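Local coordinates for PUA domain-containing protein (Pyrococcus horikoshii, PDB 3D79), which is of unknown function but probably binds RNA through its PUA domain, at residues Arg96-Glu101 with Ile118-Glu123; Asp129-Val134 with Gly145-Ser150; Lys22-Gln27 with Lys39-Lys44. One frame throughout, in Å; residues are numbered along the deposited sequence.

Interaction 1: Arg96-Glu101 with Ile118-Glu123; sequences RVVVDE and IVDADE
Arg96 reaches across from strand 96-99 to Asp120 with its guanidinium. Its CB packs on Phe132. CG, set between the backbone N and carbonyl carbon (chi1 80°), passes 3.8 Å from Asp122 N, and the chain runs extended from there to NE, which donates to Asp120 OD2 at 3.0 Å. NH2 reaches the same oxygen, a side-on grip by two nitrogens. That oxygen lies in the guanidinium plane, but the carboxylate is turned 53° against it: both nitrogens come from one face, NE 50° above the carboxylate plane and NH2 on the syn side. NH1 donates to a water that bridges to Asp122 OD1, and also binds Trp93 O; Asp122 OD2 accepts from Arg95 N. One guanidinium face lies over the Asp122 backbone. Arginine's several N-H groups can thus serve an acid, a carbonyl and a water together.

In the backbone, Val98 N gives a 2.8 Å bond to Asp120 O, and Val98 O accepts from Val119 N at 2.7 Å and weakly from Asp120 N, a classic beta bulge. Branched Val97 CG1 meets Ile118 CD1 at 3.8 Å, and small Ala121 shares that face. It packs on Met154 of helix 151-156, while strand 130-135 flanks strand 96-99 along its other edge.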
ATOM      1  N   ARG A  96      -0.218  -0.777   8.546  1.00 14.07           N
ATOM      2  CA  ARG A  96       1.233  -0.629   8.530  1.00 13.95           C
ATOM      3  C   ARG A  96       1.958  -1.897   8.964  1.00 13.41           C
ATOM      4  O   ARG A  96       1.506  -2.641   9.842  1.00 13.61           O
ATOM      5  CB  ARG A  96       1.678   0.527   9.441  1.00 13.89           C
ATOM      6  CG  ARG A  96       1.718   0.147  10.914  1.00 14.53           C
ATOM      7  CD  ARG A  96       2.054   1.332  11.806  1.00 14.40           C
ATOM      8  NE  ARG A  96       1.938   0.979  13.222  1.00 15.98           N
ATOM      9  CZ  ARG A  96       0.796   0.953  13.906  1.00 17.47           C
ATOM     10  NH1 ARG A  96      -0.357   1.258  13.316  1.00 18.07           N
ATOM     11  NH2 ARG A  96       0.801   0.606  15.189  1.00 19.34           N
ATOM     12  N   VAL A  97       3.097  -2.115   8.322  1.00 13.09           N
ATOM     13  CA  VAL A  97       4.097  -3.080   8.764  1.00 12.97           C
ATOM     14  C   VAL A  97       5.403  -2.305   8.828  1.00 12.95           C
ATOM     15  O   VAL A  97       5.899  -1.825   7.808  1.00 12.98           O
ATOM     16  CB  VAL A  97       4.205  -4.266   7.783  1.00 12.59           C
ATOM     17  CG1 VAL A  97       5.303  -5.219   8.232  1.00 13.85           C
ATOM     18  CG2 VAL A  97       2.859  -4.986   7.682  1.00 13.00           C
ATOM     19  N   VAL A  98       5.938  -2.141  10.038  1.00 13.63           N
ATOM     20  CA  VAL A  98       7.140  -1.327  10.235  1.00 13.87           C
ATOM     21  C   VAL A  98       8.359  -2.229  10.387  1.00 14.34           C
ATOM     22  O   VAL A  98       8.351  -3.133  11.223  1.00 14.38           O
ATOM     23  CB  VAL A  98       7.014  -0.412  11.476  1.00 14.13           C
ATOM     24  CG1 VAL A  98       8.138   0.606  11.483  1.00 13.63           C
ATOM     25  CG2 VAL A  98       5.656   0.294  11.465  1.00 13.00           C
ATOM     26  N   VAL A  99       9.386  -1.973   9.579  1.00 14.91           N
ATOM     27  CA  VAL A  99      10.610  -2.789   9.576  1.00 15.81           C
ATOM     28  C   VAL A  99      11.852  -2.025  10.040  1.00 16.89           C
ATOM     29  O   VAL A  99      11.911  -0.788   9.953  1.00 17.36           O
ATOM     30  CB  VAL A  99      10.892  -3.445   8.182  1.00 15.22           C
ATOM     31  CG1 VAL A  99       9.744  -4.356   7.768  1.00 14.52           C
ATOM     32  CG2 VAL A  99      11.186  -2.405   7.115  1.00 14.40           C
ATOM     33  N   ASP A 100      12.837  -2.775  10.534  1.00 18.56           N
ATOM     34  CA  ASP A 100      14.120  -2.201  10.940  1.00 20.41           C
ATOM     35  C   ASP A 100      15.015  -1.894   9.737  1.00 21.52           C
ATOM     36  O   ASP A 100      14.706  -2.295   8.612  1.00 21.26           O
ATOM     37  CB  ASP A 100      14.838  -3.051  12.014  1.00 20.34           C
ATOM     38  CG  ASP A 100      15.154  -4.494  11.574  1.00 21.68           C
ATOM     39  OD1 ASP A 100      15.280  -4.795  10.367  1.00 21.57           O
ATOM     40  OD2 ASP A 100      15.319  -5.340  12.480  1.00 23.02           O
ATOM     41  N   GLU A 101      16.115  -1.181   9.974  1.00 22.99           N
ATOM     42  CA  GLU A 101      16.986  -0.735   8.876  1.00 24.60           C
ATOM     43  C   GLU A 101      17.652  -1.892   8.128  1.00 23.83           C
ATOM     44  O   GLU A 101      17.918  -1.783   6.931  1.00 24.29           O
ATOM     45  CB  GLU A 101      18.031   0.279   9.367  1.00 24.74           C
ATOM     46  CG  GLU A 101      18.955  -0.234  10.465  1.00 27.07           C
ATOM     47  CD  GLU A 101      19.894   0.842  10.987  1.00 27.35           C
ATOM     48  OE1 GLU A 101      20.153   0.856  12.210  1.00 31.56           O
ATOM     49  OE2 GLU A 101      20.361   1.682  10.183  1.00 31.46           O
ATOM     50  N   ILE A 118      10.476  -7.154  11.529  1.00 15.63           N
ATOM     51  CA  ILE A 118       9.305  -6.332  11.848  1.00 15.53           C
ATOM     52  C   ILE A 118       9.392  -5.800  13.275  1.00 15.57           C
ATOM     53  O   ILE A 118       9.484  -6.578  14.228  1.00 15.88           O
ATOM     54  CB  ILE A 118       7.985  -7.114  11.617  1.00 15.42           C
ATOM     55  CG1 ILE A 118       7.825  -7.433  10.126  1.00 15.01           C
ATOM     56  CG2 ILE A 118       6.765  -6.319  12.141  1.00 16.04           C
ATOM     57  CD1 ILE A 118       6.670  -8.349   9.796  1.00 15.42           C
ATOM     58  N   VAL A 119       9.336  -4.473  13.404  1.00 15.59           N
ATOM     59  CA  VAL A 119       9.404  -3.806  14.713  1.00 15.87           C
ATOM     60  C   VAL A 119       8.027  -3.372  15.238  1.00 16.19           C
ATOM     61  O   VAL A 119       7.858  -3.131  16.440  1.00 16.71           O
ATOM     62  CB  VAL A 119      10.394  -2.614  14.715  1.00 15.96           C
ATOM     63  CG1 VAL A 119      11.817  -3.098  14.457  1.00 15.67           C
ATOM     64  CG2 VAL A 119       9.995  -1.552  13.707  1.00 16.02           C
ATOM     65  N   ASP A 120       7.053  -3.261  14.336  1.00 15.81           N
ATOM     66  CA  ASP A 120       5.682  -2.916  14.709  1.00 15.63           C
ATOM     67  C   ASP A 120       4.764  -3.252  13.548  1.00 15.60           C
ATOM     68  O   ASP A 120       5.208  -3.333  12.408  1.00 15.54           O
ATOM     69  CB  ASP A 120       5.566  -1.419  15.037  1.00 15.98           C
ATOM     70  CG  ASP A 120       4.217  -1.047  15.630  1.00 16.22           C
ATOM     71  OD1 ASP A 120       3.620  -1.890  16.331  1.00 16.51           O
ATOM     72  OD2 ASP A 120       3.751   0.096  15.389  1.00 17.61           O
ATOM     73  N   ALA A 121       3.488  -3.456  13.860  1.00 15.83           N
ATOM     74  CA  ALA A 121       2.463  -3.713  12.858  1.00 16.08           C
ATOM     75  C   ALA A 121       1.116  -3.306  13.430  1.00 16.45           C
ATOM     76  O   ALA A 121       0.919  -3.327  14.644  1.00 16.46           O
ATOM     77  CB  ALA A 121       2.457  -5.200  12.458  1.00 16.12           C
ATOM     78  N   ASP A 122       0.203  -2.912  12.555  1.00 16.86           N
ATOM     79  CA  ASP A 122      -1.164  -2.615  12.960  1.00 17.73           C
ATOM     80  C   ASP A 122      -1.841  -3.897  13.437  1.00 18.21           C
ATOM     81  O   ASP A 122      -1.996  -4.841  12.670  1.00 18.11           O
ATOM     82  CB  ASP A 122      -1.919  -1.999  11.779  1.00 17.59           C
ATOM     83  CG  ASP A 122      -3.401  -1.814  12.053  1.00 18.42           C
ATOM     84  OD1 ASP A 122      -3.808  -1.772  13.236  1.00 18.97           O
ATOM     85  OD2 ASP A 122      -4.153  -1.699  11.066  1.00 18.20           O
ATOM     86  N   GLU A 123      -2.243  -3.930  14.706  1.00 19.39           N
ATOM     87  CA  GLU A 123      -2.888  -5.128  15.262  1.00 20.54           C
ATOM     88  C   GLU A 123      -4.233  -5.442  14.593  1.00 20.64           C
ATOM     89  O   GLU A 123      -4.760  -6.549  14.724  1.00 21.35           O
ATOM     90  CB  GLU A 123      -3.024  -5.018  16.782  1.00 21.00           C
ATOM     91  CG  GLU A 123      -1.674  -4.949  17.500  1.00 23.23           C
ATOM     92  CD  GLU A 123      -1.694  -5.566  18.888  1.00 26.77           C
ATOM     93  OE1 GLU A 123      -2.749  -6.095  19.304  1.00 28.64           O
ATOM     94  OE2 GLU A 123      -0.639  -5.524  19.563  1.00 27.58           O
TER
HETATM   95  O   HOH W   1      -2.769   0.553  14.609  1.00 30.23           O

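Interaction 2: Asp129-Val134 with Gly145-Ser150; sequences DFVFVV and GIALMS
Strands 130-134 and 145-147 pair antiparallel through three backbone bonds, with an angle of 113° between the short axes, far from that of a flat antiparallel pair and consistent with the curl of this sheet. Val131 and Gly145 form the hydrogen-bonded pair: Val131 N donates to Gly145 O at 2.8 Å, and Gly145 N returns a bond to Val131 O at 2.9 Å. Gly145 has an almost fully extended backbone, a shape easily taken by a residue without a CB. Two residues along each strand, Ala147 N meets Asp129 O at 2.8 Å, almost straight at 176°. Phe130 and Ile146 are the non-hydrogen-bonded pair between them, with Phe130 CA close to Gly145 O.

This is the base of a beta hairpin, strands 130-135 and 141-147, in the curled mixed sheet of the PUA domain. Val131 CG1 meets Ala147 CB at 4.0 Å; Ile125 touches both residues, and Met154 touches Ala147. Val131 CG2, placed between its own backbone N and carbonyl carbon (chi1 -66° for CG1), comes 3.6 Å from Gly145 O. On the other face the Phe130 ring turns its edge to Gly145 O, with CD1 at 3.7 Å, and CE1 approaches Ile146 CG1 obliquely; Phe75 meets the same ring.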
ATOM      1  N   ASP A 129      -5.069  -9.505   4.318  1.00 17.85           N
ATOM      2  CA  ASP A 129      -5.225  -8.047   4.191  1.00 17.49           C
ATOM      3  C   ASP A 129      -4.106  -7.439   3.364  1.00 16.80           C
ATOM      4  O   ASP A 129      -2.948  -7.860   3.472  1.00 16.58           O
ATOM      5  CB  ASP A 129      -5.216  -7.372   5.572  1.00 17.62           C
ATOM      6  CG  ASP A 129      -6.540  -7.497   6.323  1.00 19.14           C
ATOM      7  OD1 ASP A 129      -7.522  -8.051   5.779  1.00 21.06           O
ATOM      8  OD2 ASP A 129      -6.596  -7.017   7.476  1.00 20.76           O
ATOM      9  N   PHE A 130      -4.447  -6.438   2.551  1.00 16.16           N
ATOM     10  CA  PHE A 130      -3.455  -5.574   1.924  1.00 15.80           C
ATOM     11  C   PHE A 130      -2.775  -4.771   3.023  1.00 14.89           C
ATOM     12  O   PHE A 130      -3.440  -4.259   3.926  1.00 14.69           O
ATOM     13  CB  PHE A 130      -4.121  -4.570   0.986  1.00 16.60           C
ATOM     14  CG  PHE A 130      -4.361  -5.073  -0.404  1.00 18.72           C
ATOM     15  CD1 PHE A 130      -3.374  -5.762  -1.104  1.00 21.43           C
ATOM     16  CD2 PHE A 130      -5.573  -4.813  -1.032  1.00 21.42           C
ATOM     17  CE1 PHE A 130      -3.603  -6.209  -2.406  1.00 22.94           C
ATOM     18  CE2 PHE A 130      -5.813  -5.251  -2.327  1.00 22.61           C
ATOM     19  CZ  PHE A 130      -4.823  -5.950  -3.018  1.00 21.73           C
ATOM     20  N   VAL A 131      -1.454  -4.654   2.940  1.00 14.01           N
ATOM     21  CA  VAL A 131      -0.687  -3.881   3.919  1.00 13.36           C
ATOM     22  C   VAL A 131       0.361  -3.037   3.199  1.00 12.99           C
ATOM     23  O   VAL A 131       0.689  -3.304   2.044  1.00 12.79           O
ATOM     24  CB  VAL A 131       0.017  -4.792   4.968  1.00 13.22           C
ATOM     25  CG1 VAL A 131      -1.018  -5.521   5.847  1.00 13.71           C
ATOM     26  CG2 VAL A 131       0.987  -5.775   4.303  1.00 13.67           C
ATOM     27  N   PHE A 132       0.879  -2.009   3.868  1.00 12.44           N
ATOM     28  CA  PHE A 132       2.075  -1.348   3.368  1.00 12.73           C
ATOM     29  C   PHE A 132       3.223  -1.538   4.345  1.00 12.58           C
ATOM     30  O   PHE A 132       3.007  -1.789   5.535  1.00 12.38           O
ATOM     31  CB  PHE A 132       1.852   0.145   3.066  1.00 12.97           C
ATOM     32  CG  PHE A 132       1.618   0.983   4.284  1.00 13.74           C
ATOM     33  CD1 PHE A 132       2.680   1.600   4.934  1.00 14.25           C
ATOM     34  CD2 PHE A 132       0.330   1.157   4.785  1.00 15.30           C
ATOM     35  CE1 PHE A 132       2.467   2.367   6.076  1.00 14.11           C
ATOM     36  CE2 PHE A 132       0.109   1.932   5.918  1.00 15.00           C
ATOM     37  CZ  PHE A 132       1.182   2.533   6.562  1.00 13.60           C
ATOM     38  N   VAL A 133       4.438  -1.416   3.821  1.00 12.51           N
ATOM     39  CA  VAL A 133       5.657  -1.648   4.579  1.00 12.76           C
ATOM     40  C   VAL A 133       6.409  -0.328   4.669  1.00 13.24           C
ATOM     41  O   VAL A 133       6.645   0.315   3.652  1.00 13.23           O
ATOM     42  CB  VAL A 133       6.549  -2.707   3.890  1.00 13.12           C
ATOM     43  CG1 VAL A 133       7.776  -3.019   4.748  1.00 12.98           C
ATOM     44  CG2 VAL A 133       5.748  -3.984   3.604  1.00 13.36           C
ATOM     45  N   VAL A 134       6.769   0.070   5.888  1.00 14.04           N
ATOM     46  CA  VAL A 134       7.530   1.309   6.100  1.00 14.92           C
ATOM     47  C   VAL A 134       8.725   1.046   6.998  1.00 15.27           C
ATOM     48  O   VAL A 134       8.655   0.188   7.876  1.00 15.14           O
ATOM     49  CB  VAL A 134       6.666   2.437   6.732  1.00 15.28           C
ATOM     50  CG1 VAL A 134       5.765   3.062   5.681  1.00 16.82           C
ATOM     51  CG2 VAL A 134       5.866   1.914   7.926  1.00 15.10           C
ATOM     52  N   GLY A 145       1.772  -5.044  -0.052  1.00 12.68           N
ATOM     53  CA  GLY A 145       1.608  -6.487  -0.196  1.00 13.37           C
ATOM     54  C   GLY A 145       0.455  -7.079   0.575  1.00 13.76           C
ATOM     55  O   GLY A 145      -0.442  -6.370   1.038  1.00 13.51           O
ATOM     56  N   ILE A 146       0.489  -8.401   0.698  1.00 14.09           N
ATOM     57  CA  ILE A 146      -0.557  -9.158   1.356  1.00 15.13           C
ATOM     58  C   ILE A 146      -0.002  -9.777   2.628  1.00 14.90           C
ATOM     59  O   ILE A 146       1.044 -10.441   2.602  1.00 15.12           O
ATOM     60  CB  ILE A 146      -1.094 -10.286   0.435  1.00 14.70           C
ATOM     61  CG1 ILE A 146      -1.569  -9.699  -0.898  1.00 16.12           C
ATOM     62  CG2 ILE A 146      -2.206 -11.074   1.142  1.00 16.04           C
ATOM     63  CD1 ILE A 146      -1.979 -10.734  -1.937  1.00 16.86           C
ATOM     64  N   ALA A 147      -0.705  -9.550   3.736  1.00 15.10           N
ATOM     65  CA  ALA A 147      -0.328 -10.116   5.025  1.00 15.38           C
ATOM     66  C   ALA A 147      -0.454 -11.634   5.016  1.00 15.69           C
ATOM     67  O   ALA A 147      -1.478 -12.179   4.597  1.00 16.06           O
ATOM     68  CB  ALA A 147      -1.185  -9.539   6.122  1.00 15.21           C
ATOM     69  N   LEU A 148       0.605 -12.304   5.466  1.00 16.25           N
ATOM     70  CA  LEU A 148       0.607 -13.768   5.621  1.00 16.56           C
ATOM     71  C   LEU A 148       0.464 -14.154   7.090  1.00 16.86           C
ATOM     72  O   LEU A 148       0.382 -15.344   7.440  1.00 17.53           O
ATOM     73  CB  LEU A 148       1.883 -14.374   5.025  1.00 16.78           C
ATOM     74  CG  LEU A 148       2.247 -14.011   3.581  1.00 16.91           C
ATOM     75  CD1 LEU A 148       3.602 -14.577   3.222  1.00 19.40           C
ATOM     76  CD2 LEU A 148       1.185 -14.460   2.590  1.00 18.90           C
ATOM     77  N   MET A 149       0.443 -13.135   7.947  1.00 17.13           N
ATOM     78  CA  MET A 149       0.219 -13.275   9.381  1.00 17.21           C
ATOM     79  C   MET A 149      -0.717 -12.152   9.820  1.00 17.41           C
ATOM     80  O   MET A 149      -0.802 -11.119   9.155  1.00 17.50           O
ATOM     81  CB  MET A 149       1.535 -13.120  10.150  1.00 17.25           C
ATOM     82  CG  MET A 149       2.617 -14.143   9.836  1.00 16.71           C
ATOM     83  SD  MET A 149       4.173 -13.641  10.596  1.00 17.28           S
ATOM     84  CE  MET A 149       5.153 -15.133  10.393  1.00 17.89           C
ATOM     85  N   SER A 150      -1.401 -12.332  10.945  1.00 17.58           N
ATOM     86  CA  SER A 150      -2.122 -11.220  11.558  1.00 17.79           C
ATOM     87  C   SER A 150      -1.107 -10.192  12.073  1.00 17.90           C
ATOM     88  O   SER A 150       0.069 -10.518  12.266  1.00 17.54           O
ATOM     89  CB  SER A 150      -2.995 -11.712  12.709  1.00 18.31           C
ATOM     90  OG  SER A 150      -2.189 -12.089  13.814  1.00 18.78           O
TER

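Interaction 3: Lys22-Gln27 with Lys39-Lys44; sequences KEIIAQ and KMLNKK
Leu41 drops its CD2 methyl between Ile24 and Ile25, joining helix 18-32 to the segment leaving helix 34-40. The two helices form a helical pair lying against the antiparallel sheet of the pre-PUA-like region. The tight part is wholly apolar. Ile24 CG2 stands only 3.4 Å from Leu41 CD2, closer than carbon atoms usually pack, and Ile25 CG1 is 3.6 Å from the same methyl; both isoleucines meet the leucine at about a right angle. Leucine's forked end offers a methyl to both isoleucines; CG anti to the backbone N (chi1 176°) carries it toward the helix. Sheet residues back this packing: Ile59 and Phe67 touch Ile24, and Val61 touches Leu41.

Toward solvent the contact thins. Ile25 CD1 reaches past Leu41 to the backbone of Lys43, 3.4 Å from its N, and lies 3.9 Å from Lys43 CB, beyond which the lysine chain leads away from the helix. Replacing Ile25 with an alanine would probably open a gap beside Leu41 CD2 and leave the Lys43 backbone without its apolar neighbour. Lysine suits this outer side, since its charged end can stay in water. Just past Leu41, Asn42 forms an Asx turn, its OD1 accepting from Lys44 N at 3.0 Å.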
ATOM      1  N   LYS A  22     -17.011   4.974  -6.238  1.00 15.97           N
ATOM      2  CA  LYS A  22     -17.625   4.757  -4.937  1.00 16.05           C
ATOM      3  C   LYS A  22     -17.112   3.480  -4.275  1.00 16.34           C
ATOM      4  O   LYS A  22     -16.907   3.447  -3.061  1.00 16.08           O
ATOM      5  CB  LYS A  22     -19.146   4.757  -5.053  1.00 16.12           C
ATOM      6  CG  LYS A  22     -19.708   6.143  -5.325  1.00 16.77           C
ATOM      7  CD  LYS A  22     -21.223   6.129  -5.385  1.00 17.78           C
ATOM      8  CE  LYS A  22     -21.770   7.535  -5.618  1.00 19.20           C
ATOM      9  NZ  LYS A  22     -23.265   7.502  -5.695  1.00 20.16           N
ATOM     10  N   GLU A  23     -16.891   2.440  -5.073  1.00 16.62           N
ATOM     11  CA  GLU A  23     -16.365   1.186  -4.529  1.00 17.40           C
ATOM     12  C   GLU A  23     -14.922   1.341  -4.041  1.00 16.72           C
ATOM     13  O   GLU A  23     -14.550   0.749  -3.027  1.00 16.78           O
ATOM     14  CB  GLU A  23     -16.510   0.034  -5.535  1.00 18.21           C
ATOM     15  CG  GLU A  23     -16.154  -1.374  -4.997  1.00 21.89           C
ATOM     16  CD  GLU A  23     -16.733  -1.714  -3.615  1.00 25.60           C
ATOM     17  OE1 GLU A  23     -17.919  -1.412  -3.318  1.00 27.02           O
ATOM     18  OE2 GLU A  23     -15.989  -2.331  -2.823  1.00 26.54           O
ATOM     19  N   ILE A  24     -14.117   2.143  -4.738  1.00 16.00           N
ATOM     20  CA  ILE A  24     -12.755   2.429  -4.272  1.00 15.57           C
ATOM     21  C   ILE A  24     -12.815   3.156  -2.928  1.00 15.24           C
ATOM     22  O   ILE A  24     -12.124   2.786  -1.983  1.00 14.77           O
ATOM     23  CB  ILE A  24     -11.911   3.212  -5.318  1.00 15.74           C
ATOM     24  CG1 ILE A  24     -11.649   2.339  -6.553  1.00 16.12           C
ATOM     25  CG2 ILE A  24     -10.586   3.689  -4.696  1.00 16.72           C
ATOM     26  CD1 ILE A  24     -10.975   3.069  -7.716  1.00 15.39           C
ATOM     27  N   ILE A  25     -13.670   4.174  -2.834  1.00 14.85           N
ATOM     28  CA  ILE A  25     -13.854   4.898  -1.577  1.00 14.67           C
ATOM     29  C   ILE A  25     -14.244   3.947  -0.441  1.00 14.69           C
ATOM     30  O   ILE A  25     -13.695   4.025   0.663  1.00 14.29           O
ATOM     31  CB  ILE A  25     -14.894   6.026  -1.726  1.00 14.77           C
ATOM     32  CG1 ILE A  25     -14.350   7.108  -2.661  1.00 15.03           C
ATOM     33  CG2 ILE A  25     -15.266   6.618  -0.360  1.00 15.69           C
ATOM     34  CD1 ILE A  25     -15.405   8.124  -3.100  1.00 15.59           C
ATOM     35  N   ALA A  26     -15.185   3.048  -0.726  1.00 14.82           N
ATOM     36  CA  ALA A  26     -15.630   2.056   0.250  1.00 15.29           C
ATOM     37  C   ALA A  26     -14.464   1.191   0.739  1.00 15.46           C
ATOM     38  O   ALA A  26     -14.289   0.997   1.944  1.00 15.91           O
ATOM     39  CB  ALA A  26     -16.723   1.198  -0.348  1.00 15.28           C
ATOM     40  N   GLN A  27     -13.654   0.709  -0.198  1.00 15.84           N
ATOM     41  CA  GLN A  27     -12.492  -0.119   0.131  1.00 16.55           C
ATOM     42  C   GLN A  27     -11.480   0.637   0.993  1.00 16.50           C
ATOM     43  O   GLN A  27     -11.029   0.129   2.015  1.00 16.93           O
ATOM     44  CB  GLN A  27     -11.822  -0.651  -1.138  1.00 16.66           C
ATOM     45  CG  GLN A  27     -12.606  -1.745  -1.852  1.00 17.59           C
ATOM     46  CD  GLN A  27     -11.915  -2.237  -3.114  1.00 17.75           C
ATOM     47  OE1 GLN A  27     -10.704  -2.471  -3.125  1.00 18.35           O
ATOM     48  NE2 GLN A  27     -12.687  -2.407  -4.183  1.00 21.13           N
ATOM     49  N   LYS A  39      -9.022  11.944   2.163  1.00 24.14           N
ATOM     50  CA  LYS A  39      -7.960  12.735   1.550  1.00 23.76           C
ATOM     51  C   LYS A  39      -7.390  12.067   0.298  1.00 22.69           C
ATOM     52  O   LYS A  39      -6.870  12.748  -0.581  1.00 22.77           O
ATOM     53  CB  LYS A  39      -6.858  13.072   2.556  1.00 24.38           C
ATOM     54  CG  LYS A  39      -7.234  14.228   3.489  1.00 26.35           C
ATOM     55  CD  LYS A  39      -6.017  14.898   4.146  1.00 29.08           C
ATOM     56  CE  LYS A  39      -5.012  15.452   3.126  1.00 30.61           C
ATOM     57  NZ  LYS A  39      -5.624  16.262   2.026  1.00 32.03           N
ATOM     58  N   MET A  40      -7.512  10.743   0.209  1.00 21.14           N
ATOM     59  CA  MET A  40      -7.015  10.014  -0.960  1.00 19.83           C
ATOM     60  C   MET A  40      -7.952  10.106  -2.158  1.00 19.23           C
ATOM     61  O   MET A  40      -7.497  10.125  -3.298  1.00 19.18           O
ATOM     62  CB  MET A  40      -6.800   8.541  -0.635  1.00 19.88           C
ATOM     63  CG  MET A  40      -5.663   8.261   0.322  1.00 20.06           C
ATOM     64  SD  MET A  40      -5.724   6.520   0.758  1.00 20.44           S
ATOM     65  CE  MET A  40      -4.245   6.365   1.762  1.00 20.07           C
ATOM     66  N   LEU A  41      -9.255  10.132  -1.893  1.00 18.00           N
ATOM     67  CA  LEU A  41     -10.265  10.120  -2.954  1.00 17.77           C
ATOM     68  C   LEU A  41     -11.629  10.567  -2.438  1.00 17.58           C
ATOM     69  O   LEU A  41     -12.099  10.101  -1.398  1.00 17.61           O
ATOM     70  CB  LEU A  41     -10.386   8.707  -3.549  1.00 17.46           C
ATOM     71  CG  LEU A  41     -11.460   8.430  -4.610  1.00 17.29           C
ATOM     72  CD1 LEU A  41     -11.223   9.238  -5.867  1.00 17.12           C
ATOM     73  CD2 LEU A  41     -11.530   6.945  -4.949  1.00 17.74           C
ATOM     74  N   ASN A  42     -12.276  11.459  -3.179  1.00 17.76           N
ATOM     75  CA  ASN A  42     -13.666  11.788  -2.891  1.00 17.81           C
ATOM     76  C   ASN A  42     -14.539  11.537  -4.106  1.00 17.16           C
ATOM     77  O   ASN A  42     -14.034  11.439  -5.232  1.00 17.12           O
ATOM     78  CB  ASN A  42     -13.812  13.219  -2.363  1.00 18.87           C
ATOM     79  CG  ASN A  42     -13.518  14.259  -3.404  1.00 20.66           C
ATOM     80  OD1 ASN A  42     -14.347  14.532  -4.281  1.00 23.42           O
ATOM     81  ND2 ASN A  42     -12.343  14.877  -3.307  1.00 23.91           N
ATOM     82  N   LYS A  43     -15.845  11.435  -3.878  1.00 16.76           N
ATOM     83  CA  LYS A  43     -16.777  10.980  -4.918  1.00 16.73           C
ATOM     84  C   LYS A  43     -16.936  11.943  -6.093  1.00 16.53           C
ATOM     85  O   LYS A  43     -17.620  11.628  -7.065  1.00 16.38           O
ATOM     86  CB  LYS A  43     -18.143  10.640  -4.315  1.00 16.66           C
ATOM     87  CG  LYS A  43     -18.952  11.852  -3.879  1.00 17.78           C
ATOM     88  CD  LYS A  43     -20.250  11.431  -3.222  1.00 19.16           C
ATOM     89  CE  LYS A  43     -21.133  12.645  -2.976  1.00 20.20           C
ATOM     90  NZ  LYS A  43     -22.277  12.316  -2.094  1.00 22.20           N
ATOM     91  N   LYS A  44     -16.312  13.116  -5.997  1.00 16.61           N
ATOM     92  CA  LYS A  44     -16.397  14.109  -7.068  1.00 17.11           C
ATOM     93  C   LYS A  44     -15.124  14.204  -7.913  1.00 17.11           C
ATOM     94  O   LYS A  44     -15.099  14.928  -8.905  1.00 17.24           O
ATOM     95  CB  LYS A  44     -16.775  15.493  -6.499  1.00 16.74           C
ATOM     96  CG  LYS A  44     -18.021  15.456  -5.615  1.00 17.51           C
ATOM     97  CD  LYS A  44     -18.546  16.832  -5.229  1.00 18.40           C
ATOM     98  CE  LYS A  44     -19.625  16.683  -4.161  1.00 20.94           C
ATOM     99  NZ  LYS A  44     -20.276  17.960  -3.742  1.00 22.78           N
TER

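Along the chain interaction 3 comes first, closing before interaction 1 opens, and interaction 2 follows. Interactions 1 and 2 are neighbours, their centres 10 Å apart, because strand 96-99 pairs with strand 118-121 on one side and runs parallel to strand 130-135 on the other. Val97 N to Phe132 O and Val97 O to Val134 N, both 2.8 Å and probable hydrogen bonds, stitch the two contacts into one sheet of the PUA domain. Interaction 3, in the pre-PUA-like region, has its centre about 26 Å from that of interaction 1 and 21 Å from that of interaction 2, touching neither. The two parts have their own sheets but meet, for instance where Phe130 packs on Phe75; the PUA part is probably the RNA-binding one.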